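Local coordinates for nitronate monooxygenase family protein (Pseudomonas aeruginosa, PDB 4QIT) that uses FMN and molecular oxygen to oxidatively denitrify alkyl nitronates, with the toxin propionate 3-nitronate as its best and presumed physiological substrate, at residues D9-T12 with R13-I17; R62-R65 with G66-K70; R88-A91 with W92-L96; F307-D310 with A311-L315. The protein carries 1 engineered substitution. All blocks are in the same frame, centred on the assembly; numbering follows the deposited sequence.

In the fold
The four contacts are local, along helices or at their ends, and form two groups. Contacts 1 and 2 lie at the FMN-binding TIM barrel, where chain runs into its strands; their centres are about 19 Å apart and their nearest atoms about 6 Å. The side chains of F11 and V64 lie about 13 and 14 Å from FMN. Contacts 3 and 4 belong to a separate pair of packed helices, 86-101 and 307-320, with centres about 11 Å apart. The centres of contacts 1 and 3 are about 48 Å apart, on opposite sides of the chain's centre. Of the four, contact 4 lies nearest to the bound ligands: the Y309 side chain is about 6 Å from nitroethane.

Contact 1: residues D9-T12 with R13-I17; sequences DRFT and RLLGI
The apolar part of this turn is led by F11 and L15, one helical turn apart. L15 brings a single methyl, CD1, over one face of the F11 ring: it stands 3.7 Å from the centroid, 21° off the normal, in a CH-pi contact. The methyl is displaced toward the rim, so its closest ring atom is F11 CZ, 3.4 Å from L15 CD1. With chi1 at -176°, the F11 ring swings to the side of its own carbonyl and runs forward along the chain to meet L15. I17 adds a looser touch, its CD1 4.4 Å from F11 CE2.

Helix 8-14 precedes the first strand of the TIM barrel, 21-23, and lies at the end of the barrel where the strands begin. F11 also packs on S240, L15 and I17 share L44, and I17 reaches P71, all in chain that leads into other barrel strands; the carbonyl of L14 is hydrogen-bonded to R157 NE.

Backbone hydrogen bonds form the second group. R13 N and L14 N complete regular helical bonds to D9 O and R10 O, while L15 N gives F11 O a nearly straight one of 3.0 Å (169°). L15 itself has left helical geometry, and the chain then curls back so that I17 N bonds to T12 O, five residues earlier, at 3.2 Å.

Contact 2: residues R62-R65 with G66-K70; sequences REVR and GLTDK
The peptide carbonyl of V64 is the flat group on which this helix end turns, and two N-H groups from the following loop approach it from different directions. L67 N stands above the carbonyl plane, 57° out of it, and is hydrogen-bonded to V64 O at 2.9 Å; T68 N is hydrogen-bonded to V64 O at 3.0 Å, nearly in line with C=O but bent at its hydrogen (133°). T68 CG2 touches both V64 O and, at 3.8 Å, V64 CG1, the two side chains lying side by side and pointing the same way. A chi1 of -176° puts T68 OG1 opposite the backbone N and leaves CG2 between N and the carbonyl carbon, against V64.

One residue earlier the sharing is reversed: G66 N serves two carbonyls, bonding to R62 O at 3.0 Å and only weakly to E63 O. L67 CB, CG and CD1 all gather round E63 O, CG nearest.

This is the exit from helix 54-65 of a beta-alpha-beta crossover in the TIM barrel, linking strand 45-48 to its parallel neighbour 72-77. V64 and R65 pack on F72 at the start of that strand, and R62 forms a salt bridge with E131.

T68 OG1 accepts K70 N at 3.0 Å, an ST turn, and is also hydrogen-bonded to N40 OD1, while N40 ND2 bonds to L67 O. Two waters span the gap from R65 O to D69 OD1; they lie 2.7 and 2.9 Å from R65 O, though other acceptors nearby compete for their protons.

Contact 3: residues R88-A91 with W92-L96; sequences RERA and WLDYL
D94 folds back along the helix over the carbonyl oxygen of R90, one turn earlier. Its CB lies 3.5 Å from R90 O, and its CG comes closer, 3.2 Å from the same atom, because chi1 (-72°) sets the carboxylate beside its own backbone N. At the tip, OD1 is 3.4 Å from R90 O; both are acceptors, so nothing bonds them, and the oxygen is instead engaged by the N-H of the same residue, D94 N, at 2.9 Å (161°). The other carboxylate oxygen, OD2, is 3.6 Å from R90 O. R90 NE stands 4.8 Å from D94 OD2, too far for a salt bridge, yet the opposite charges probably attract weakly along the surface.

L93 uses a similar route on the buried side: its CG sits 3.3 Å from E89 O, which also accepts L93 N in an almost straight bond. E89 itself turns its OE2 to D85 N, while D85 OD1 accepts R88 N. The W92 indole reaches off the helix to L302 and P303, with L96 CD1 lying 3.5 Å above one face, offset toward the rim.

L93 and L96 both press on A311. The arrangement is thus a stretch of more than two turns of helix 86-101, with R90 and D94 on the exposed side, and L93, L96 and the buried E89 facing helix 307-320.

Contact 4: residues F307-D310 with A311-L315; sequences FVYD and ATKAL
Two torsions bring Y309 and K313 together across one helical turn. Y309 carries its ring anti to the backbone N (chi1 -155°), leaning forward along the helix, while K313 has CG beside its own N (chi1 -78°), which directs the chain back over the ring. The aliphatic chain of the lysine thereby lies over one face of the phenol: K313 CG stands above the ring centre, 4.2 Å from the centroid and only 8° off the normal, a CH-pi contact. Farther out, K313 CE approaches Y309 CE2 at 3.8 Å. T312 CB lies 4.1 Å from Y309 CD1, an oblique approach to the same ring.

Regular helical hydrogen bonds hold the frame. K313 N to Y309 O is the shortest at 2.8 Å, and T312 N meets V308 O in the carbonyl plane at 3.0 Å. Two side-chain oxygens bond to other parts of the chain: D310 OD2 to K112 N and T312 OG1 to M278 O.

Y309 also packs on A329, and its side chain is about 6 Å from that of L27, an FMN-binding residue. This first part of helix 307-320 thus places Y309, with K313 over its face, near the nitroethane site of the nitronate monooxygenase TIM-barrel fold and about 9 Å from FMN.

Contact 1: residues D9-T12 with R13-I17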
loop_
_atom_site.group_PDB
_atom_site.type_symbol
_atom_site.label_atom_id
_atom_site.label_comp_id
_atom_site.label_asym_id
_atom_site.label_seq_id
_atom_site.Cartn_x
_atom_site.Cartn_y
_atom_site.Cartn_z
ATOM N N ASP A 9 -6.183 -7.401 -25.302
ATOM C CA ASP A 9 -6.106 -7.453 -26.761
ATOM C C ASP A 9 -5.638 -6.107 -27.306
ATOM O O ASP A 9 -4.785 -6.043 -28.186
ATOM C CB ASP A 9 -7.463 -7.820 -27.375
ATOM C CG ASP A 9 -7.745 -9.312 -27.329
ATOM O OD1 ASP A 9 -6.815 -10.096 -27.041
ATOM O OD2 ASP A 9 -8.904 -9.702 -27.594
ATOM N N ARG A 10 -6.196 -5.028 -26.770
ATOM C CA ARG A 10 -5.825 -3.692 -27.218
ATOM C C ARG A 10 -4.355 -3.406 -26.955
ATOM O O ARG A 10 -3.645 -2.879 -27.819
ATOM C CB ARG A 10 -6.671 -2.640 -26.510
ATOM C CG ARG A 10 -8.151 -2.683 -26.832
ATOM C CD ARG A 10 -8.839 -1.547 -26.115
ATOM N NE ARG A 10 -10.292 -1.657 -26.126
ATOM C CZ ARG A 10 -11.092 -0.804 -25.492
ATOM N NH1 ARG A 10 -10.572 0.209 -24.806
ATOM N NH2 ARG A 10 -12.404 -0.963 -25.542
ATOM N N PHE A 11 -3.895 -3.752 -25.758
ATOM C CA PHE A 11 -2.531 -3.416 -25.380
ATOM C C PHE A 11 -1.494 -4.247 -26.121
ATOM O O PHE A 11 -0.480 -3.719 -26.571
ATOM C CB PHE A 11 -2.339 -3.588 -23.878
ATOM C CG PHE A 11 -0.982 -3.170 -23.398
ATOM C CD1 PHE A 11 -0.741 -1.858 -23.031
ATOM C CD2 PHE A 11 0.061 -4.088 -23.323
ATOM C CE1 PHE A 11 0.518 -1.461 -22.591
ATOM C CE2 PHE A 11 1.316 -3.696 -22.880
ATOM C CZ PHE A 11 1.539 -2.382 -22.510
ATOM N N THR A 12 -1.736 -5.549 -26.209
ATOM C CA THR A 12 -0.822 -6.426 -26.914
ATOM C C THR A 12 -0.718 -6.011 -28.381
ATOM O O THR A 12 0.361 -6.050 -28.951
ATOM C CB THR A 12 -1.229 -7.906 -26.779
ATOM O OG1 THR A 12 -0.300 -8.728 -27.481
ATOM C CG2 THR A 12 -2.593 -8.161 -27.338
ATOM N N ARG A 13 -1.831 -5.595 -28.981
ATOM C CA ARG A 13 -1.798 -5.128 -30.363
ATOM C C ARG A 13 -1.021 -3.818 -30.479
ATOM O O ARG A 13 -0.280 -3.611 -31.440
ATOM C CB ARG A 13 -3.221 -4.955 -30.904
ATOM C CG ARG A 13 -3.304 -4.796 -32.430
ATOM C CD ARG A 13 -2.999 -6.117 -33.135
ATOM N NE ARG A 13 -3.652 -6.228 -34.441
ATOM C CZ ARG A 13 -3.034 -6.077 -35.609
ATOM N NH1 ARG A 13 -1.735 -5.803 -35.656
ATOM N NH2 ARG A 13 -3.717 -6.208 -36.739
ATOM N N LEU A 14 -1.187 -2.940 -29.494
ATOM C CA LEU A 14 -0.505 -1.649 -29.491
ATOM C C LEU A 14 1.001 -1.836 -29.448
ATOM O O LEU A 14 1.751 -1.166 -30.159
ATOM C CB LEU A 14 -0.946 -0.817 -28.292
ATOM C CG LEU A 14 -0.271 0.544 -28.126
ATOM C CD1 LEU A 14 -0.738 1.487 -29.220
ATOM C CD2 LEU A 14 -0.567 1.118 -26.743
ATOM N N LEU A 15 1.449 -2.744 -28.593
ATOM C CA LEU A 15 2.854 -3.089 -28.582
ATOM C C LEU A 15 2.990 -4.214 -29.590
ATOM O O LEU A 15 2.008 -4.602 -30.197
ATOM C CB LEU A 15 3.309 -3.419 -27.164
ATOM C CG LEU A 15 3.504 -1.994 -26.606
ATOM C CD1 LEU A 15 2.337 -1.489 -25.740
ATOM C CD2 LEU A 15 4.865 -1.736 -25.978
ATOM N N GLY A 16 4.170 -4.720 -29.857
ATOM C CA GLY A 16 4.163 -5.699 -30.933
ATOM C C GLY A 16 3.985 -7.132 -30.475
ATOM O O GLY A 16 4.513 -8.029 -31.115
ATOM N N ILE A 17 3.247 -7.358 -29.386
ATOM C CA ILE A 17 3.485 -8.558 -28.572
ATOM C C ILE A 17 2.297 -9.496 -28.398
ATOM O O ILE A 17 1.164 -9.141 -28.722
ATOM C CB ILE A 17 4.034 -8.171 -27.177
ATOM C CG1 ILE A 17 2.954 -7.467 -26.344
ATOM C CG2 ILE A 17 5.276 -7.308 -27.334
ATOM C CD1 ILE A 17 3.487 -6.792 -25.063
#

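Contact 2: residues R62-R65 with G66-K70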
loop_
_atom_site.group_PDB
_atom_site.type_symbol
_atom_site.label_atom_id
_atom_site.label_comp_id
_atom_site.label_asym_id
_atom_site.label_seq_id
_atom_site.Cartn_x
_atom_site.Cartn_y
_atom_site.Cartn_z
ATOM N N ARG A 62 21.325 -2.563 -29.143
ATOM C CA ARG A 62 21.736 -3.454 -30.214
ATOM C C ARG A 62 21.997 -4.865 -29.706
ATOM O O ARG A 62 21.730 -5.839 -30.415
ATOM C CB ARG A 62 22.942 -2.877 -30.953
ATOM C CG ARG A 62 22.568 -1.611 -31.691
ATOM C CD ARG A 62 23.686 -1.061 -32.542
ATOM N NE ARG A 62 23.229 0.117 -33.272
ATOM C CZ ARG A 62 23.924 0.724 -34.228
ATOM N NH1 ARG A 62 25.114 0.258 -34.582
ATOM N NH2 ARG A 62 23.423 1.792 -34.833
ATOM N N GLU A 63 22.487 -4.988 -28.474
ATOM C CA GLU A 63 22.672 -6.316 -27.894
ATOM C C GLU A 63 21.339 -7.054 -27.771
ATOM O O GLU A 63 21.251 -8.247 -28.082
ATOM C CB GLU A 63 23.365 -6.242 -26.529
ATOM C CG GLU A 63 24.843 -5.867 -26.600
ATOM C CD GLU A 63 25.526 -5.888 -25.240
ATOM O OE1 GLU A 63 26.573 -5.217 -25.090
ATOM O OE2 GLU A 63 25.023 -6.576 -24.324
ATOM N N VAL A 64 20.307 -6.357 -27.302
ATOM C CA VAL A 64 18.981 -6.968 -27.204
ATOM C C VAL A 64 18.508 -7.449 -28.578
ATOM O O VAL A 64 18.023 -8.572 -28.713
ATOM C CB VAL A 64 17.939 -5.998 -26.602
ATOM C CG1 VAL A 64 16.598 -6.687 -26.436
ATOM C CG2 VAL A 64 18.425 -5.465 -25.251
ATOM N N ARG A 65 18.682 -6.606 -29.593
ATOM C CA ARG A 65 18.258 -6.947 -30.951
ATOM C C ARG A 65 19.009 -8.131 -31.542
ATOM O O ARG A 65 18.499 -8.801 -32.442
ATOM C CB ARG A 65 18.377 -5.740 -31.882
ATOM C CG ARG A 65 17.274 -4.724 -31.705
ATOM C CD ARG A 65 17.131 -3.839 -32.937
ATOM N NE ARG A 65 16.469 -2.573 -32.629
ATOM C CZ ARG A 65 15.200 -2.297 -32.909
ATOM N NH1 ARG A 65 14.437 -3.192 -33.521
ATOM N NH2 ARG A 65 14.694 -1.118 -32.587
ATOM N N GLY A 66 20.217 -8.384 -31.045
ATOM C CA GLY A 66 20.978 -9.542 -31.469
ATOM C C GLY A 66 20.465 -10.823 -30.839
ATOM O O GLY A 66 20.871 -11.918 -31.234
ATOM N N LEU A 67 19.572 -10.685 -29.857
ATOM C CA LEU A 67 19.057 -11.836 -29.111
ATOM C C LEU A 67 17.547 -12.068 -29.297
ATOM O O LEU A 67 17.038 -13.138 -28.963
ATOM C CB LEU A 67 19.384 -11.695 -27.619
ATOM C CG LEU A 67 20.839 -11.569 -27.197
ATOM C CD1 LEU A 67 20.933 -11.250 -25.709
ATOM C CD2 LEU A 67 21.578 -12.861 -27.509
ATOM N N THR A 68 16.834 -11.064 -29.806
ATOM C CA THR A 68 15.404 -11.200 -30.087
ATOM C C THR A 68 14.976 -10.359 -31.285
ATOM O O THR A 68 15.512 -9.266 -31.496
ATOM C CB THR A 68 14.531 -10.818 -28.848
ATOM O OG1 THR A 68 13.142 -11.055 -29.128
ATOM C CG2 THR A 68 14.717 -9.355 -28.468
ATOM N N ASP A 69 14.016 -10.871 -32.059
ATOM C CA ASP A 69 13.390 -10.117 -33.152
ATOM C C ASP A 69 12.163 -9.358 -32.665
ATOM O O ASP A 69 11.579 -8.572 -33.404
ATOM C CB ASP A 69 12.900 -11.046 -34.278
ATOM C CG ASP A 69 14.013 -11.773 -34.989
ATOM O OD1 ASP A 69 15.157 -11.290 -34.985
ATOM O OD2 ASP A 69 13.722 -12.843 -35.573
ATOM N N LYS A 70 11.759 -9.617 -31.426
ATOM C CA LYS A 70 10.500 -9.118 -30.906
ATOM C C LYS A 70 10.640 -7.756 -30.208
ATOM O O LYS A 70 11.756 -7.305 -29.934
ATOM C CB LYS A 70 9.864 -10.198 -30.006
ATOM C CG LYS A 70 9.413 -11.429 -30.812
ATOM C CD LYS A 70 9.113 -12.647 -29.945
ATOM C CE LYS A 70 8.877 -13.921 -30.765
ATOM N NZ LYS A 70 10.119 -14.413 -31.454
HETATM O O HOH W 1 16.770 -8.859 -34.462
HETATM O O HOH W 2 17.645 -11.390 -33.321
#

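Contact 3: residues R88-A91 with W92-L96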
loop_
_atom_site.group_PDB
_atom_site.type_symbol
_atom_site.label_atom_id
_atom_site.label_comp_id
_atom_site.label_asym_id
_atom_site.label_seq_id
_atom_site.Cartn_x
_atom_site.Cartn_y
_atom_site.Cartn_z
ATOM N N ARG A 88 26.682 20.329 1.580
ATOM C CA ARG A 88 25.768 19.307 2.082
ATOM C C ARG A 88 26.323 17.907 1.817
ATOM O O ARG A 88 26.218 17.011 2.655
ATOM C CB ARG A 88 24.374 19.473 1.464
ATOM C CG ARG A 88 23.303 18.611 2.126
ATOM C CD ARG A 88 21.899 18.954 1.647
ATOM N NE ARG A 88 21.396 20.201 2.219
ATOM C CZ ARG A 88 20.104 20.481 2.378
ATOM N NH1 ARG A 88 19.182 19.595 2.023
ATOM N NH2 ARG A 88 19.732 21.639 2.906
ATOM N N GLU A 89 26.923 17.729 0.647
ATOM C CA GLU A 89 27.538 16.448 0.305
ATOM C C GLU A 89 28.749 16.157 1.190
ATOM O O GLU A 89 28.969 15.019 1.612
ATOM C CB GLU A 89 27.897 16.427 -1.183
ATOM C CG GLU A 89 26.651 16.466 -2.061
ATOM C CD GLU A 89 26.884 17.059 -3.431
ATOM O OE1 GLU A 89 28.052 17.156 -3.866
ATOM O OE2 GLU A 89 25.884 17.435 -4.079
ATOM N N ARG A 90 29.526 17.194 1.498
ATOM C CA ARG A 90 30.679 17.030 2.375
ATOM C C ARG A 90 30.234 16.561 3.761
ATOM O O ARG A 90 30.835 15.657 4.336
ATOM C CB ARG A 90 31.457 18.345 2.474
ATOM C CG ARG A 90 32.763 18.263 3.248
ATOM C CD ARG A 90 33.547 19.554 3.062
ATOM N NE ARG A 90 34.684 19.673 3.970
ATOM C CZ ARG A 90 35.627 20.605 3.857
ATOM N NH1 ARG A 90 35.571 21.484 2.865
ATOM N NH2 ARG A 90 36.631 20.648 4.724
ATOM N N ALA A 91 29.168 17.169 4.280
ATOM C CA ALA A 91 28.635 16.791 5.584
ATOM C C ALA A 91 28.109 15.349 5.587
ATOM O O ALA A 91 28.242 14.630 6.584
ATOM C CB ALA A 91 27.543 17.770 6.024
ATOM N N TRP A 92 27.509 14.938 4.469
ATOM C CA TRP A 92 26.987 13.584 4.349
ATOM C C TRP A 92 28.131 12.571 4.363
ATOM O O TRP A 92 28.075 11.574 5.089
ATOM C CB TRP A 92 26.146 13.444 3.079
ATOM C CG TRP A 92 25.419 12.136 3.020
ATOM C CD1 TRP A 92 25.707 11.057 2.228
ATOM C CD2 TRP A 92 24.283 11.769 3.801
ATOM N NE1 TRP A 92 24.816 10.039 2.474
ATOM C CE2 TRP A 92 23.930 10.453 3.441
ATOM C CE3 TRP A 92 23.530 12.428 4.783
ATOM C CZ2 TRP A 92 22.854 9.780 4.022
ATOM C CZ3 TRP A 92 22.459 11.762 5.360
ATOM C CH2 TRP A 92 22.133 10.447 4.981
ATOM N N LEU A 93 29.159 12.831 3.557
ATOM C CA LEU A 93 30.351 11.988 3.536
ATOM C C LEU A 93 31.014 11.898 4.914
ATOM O O LEU A 93 31.392 10.814 5.349
ATOM C CB LEU A 93 31.340 12.507 2.494
ATOM C CG LEU A 93 30.863 12.343 1.049
ATOM C CD1 LEU A 93 31.706 13.177 0.093
ATOM C CD2 LEU A 93 30.908 10.875 0.656
ATOM N N ASP A 94 31.136 13.029 5.608
ATOM C CA ASP A 94 31.724 13.020 6.947
ATOM C C ASP A 94 30.930 12.118 7.893
ATOM O O ASP A 94 31.500 11.390 8.716
ATOM C CB ASP A 94 31.793 14.440 7.523
ATOM C CG ASP A 94 32.847 15.301 6.850
ATOM O OD1 ASP A 94 33.666 14.771 6.066
ATOM O OD2 ASP A 94 32.862 16.520 7.121
ATOM N N TYR A 95 29.607 12.179 7.773
ATOM C CA TYR A 95 28.713 11.332 8.554
ATOM C C TYR A 95 28.929 9.846 8.269
ATOM O O TYR A 95 28.862 9.020 9.183
ATOM C CB TYR A 95 27.250 11.715 8.296
ATOM C CG TYR A 95 26.267 10.892 9.098
ATOM C CD1 TYR A 95 26.103 11.107 10.462
ATOM C CD2 TYR A 95 25.503 9.902 8.496
ATOM C CE1 TYR A 95 25.210 10.351 11.205
ATOM C CE2 TYR A 95 24.604 9.142 9.232
ATOM C CZ TYR A 95 24.466 9.374 10.585
ATOM O OH TYR A 95 23.577 8.626 11.320
ATOM N N LEU A 96 29.196 9.511 7.006
ATOM C CA LEU A 96 29.394 8.119 6.592
ATOM C C LEU A 96 30.793 7.592 6.911
ATOM O O LEU A 96 31.051 6.395 6.781
ATOM C CB LEU A 96 29.128 7.961 5.085
ATOM C CG LEU A 96 27.693 7.828 4.546
ATOM C CD1 LEU A 96 26.718 8.800 5.155
ATOM C CD2 LEU A 96 27.674 7.920 3.014
#

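Contact 4: residues F307-D310 with A311-L315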
loop_
_atom_site.group_PDB
_atom_site.type_symbol
_atom_site.label_atom_id
_atom_site.label_comp_id
_atom_site.label_asym_id
_atom_site.label_seq_id
_atom_site.Cartn_x
_atom_site.Cartn_y
_atom_site.Cartn_z
ATOM N N PHE A 307 23.126 12.185 -6.136
ATOM C CA PHE A 307 24.414 12.303 -5.463
ATOM C C PHE A 307 24.519 11.369 -4.266
ATOM O O PHE A 307 25.584 10.803 -4.010
ATOM C CB PHE A 307 24.679 13.761 -5.040
ATOM C CG PHE A 307 24.665 14.733 -6.185
ATOM C CD1 PHE A 307 25.815 14.951 -6.941
ATOM C CD2 PHE A 307 23.506 15.429 -6.508
ATOM C CE1 PHE A 307 25.799 15.845 -8.006
ATOM C CE2 PHE A 307 23.485 16.324 -7.568
ATOM C CZ PHE A 307 24.633 16.527 -8.319
ATOM N N VAL A 308 23.429 11.220 -3.516
ATOM C CA VAL A 308 23.407 10.280 -2.397
ATOM C C VAL A 308 23.775 8.870 -2.847
ATOM O O VAL A 308 24.569 8.192 -2.192
ATOM C CB VAL A 308 22.037 10.268 -1.690
ATOM C CG1 VAL A 308 22.012 9.234 -0.563
ATOM C CG2 VAL A 308 21.716 11.650 -1.151
ATOM N N TYR A 309 23.212 8.430 -3.974
ATOM C CA TYR A 309 23.533 7.091 -4.467
ATOM C C TYR A 309 25.009 6.935 -4.843
ATOM O O TYR A 309 25.574 5.860 -4.687
ATOM C CB TYR A 309 22.611 6.672 -5.623
ATOM C CG TYR A 309 22.492 5.161 -5.756
ATOM C CD1 TYR A 309 22.434 4.356 -4.627
ATOM C CD2 TYR A 309 22.431 4.547 -6.999
ATOM C CE1 TYR A 309 22.317 2.979 -4.723
ATOM C CE2 TYR A 309 22.316 3.158 -7.106
ATOM C CZ TYR A 309 22.256 2.388 -5.958
ATOM O OH TYR A 309 22.141 1.015 -6.034
ATOM N N ASP A 310 25.637 8.005 -5.319
ATOM C CA ASP A 310 27.065 7.963 -5.615
ATOM C C ASP A 310 27.857 7.665 -4.337
ATOM O O ASP A 310 28.792 6.861 -4.354
ATOM C CB ASP A 310 27.503 9.288 -6.244
ATOM C CG ASP A 310 28.895 9.221 -6.849
ATOM O OD1 ASP A 310 29.271 8.161 -7.394
ATOM O OD2 ASP A 310 29.626 10.237 -6.780
ATOM N N ALA A 311 27.466 8.286 -3.228
ATOM C CA ALA A 311 28.126 8.031 -1.953
ATOM C C ALA A 311 27.897 6.580 -1.514
ATOM O O ALA A 311 28.826 5.880 -1.101
ATOM C CB ALA A 311 27.636 9.017 -0.875
ATOM N N THR A 312 26.657 6.130 -1.623
ATOM C CA THR A 312 26.304 4.774 -1.230
ATOM C C THR A 312 27.048 3.743 -2.074
ATOM O O THR A 312 27.533 2.738 -1.537
ATOM C CB THR A 312 24.788 4.570 -1.334
ATOM O OG1 THR A 312 24.138 5.426 -0.383
ATOM C CG2 THR A 312 24.389 3.119 -1.059
ATOM N N LYS A 313 27.147 3.984 -3.381
ATOM C CA LYS A 313 27.884 3.065 -4.256
ATOM C C LYS A 313 29.346 2.928 -3.835
ATOM O O LYS A 313 29.905 1.826 -3.833
ATOM C CB LYS A 313 27.765 3.482 -5.721
ATOM C CG LYS A 313 26.443 3.106 -6.339
ATOM C CD LYS A 313 26.416 3.480 -7.818
ATOM C CE LYS A 313 25.693 2.441 -8.648
ATOM N NZ LYS A 313 26.163 2.479 -10.069
ATOM N N ALA A 314 29.958 4.039 -3.444
ATOM C CA ALA A 314 31.317 3.991 -2.921
ATOM C C ALA A 314 31.412 3.119 -1.666
ATOM O O ALA A 314 32.346 2.337 -1.524
ATOM C CB ALA A 314 31.825 5.394 -2.634
ATOM N N LEU A 315 30.440 3.243 -0.764
ATOM C CA LEU A 315 30.442 2.437 0.452
ATOM C C LEU A 315 30.199 0.964 0.128
ATOM O O LEU A 315 30.839 0.087 0.693
ATOM C CB LEU A 315 29.411 2.980 1.452
ATOM C CG LEU A 315 29.313 2.236 2.782
ATOM C CD1 LEU A 315 30.673 2.146 3.485
ATOM C CD2 LEU A 315 28.279 2.896 3.687
#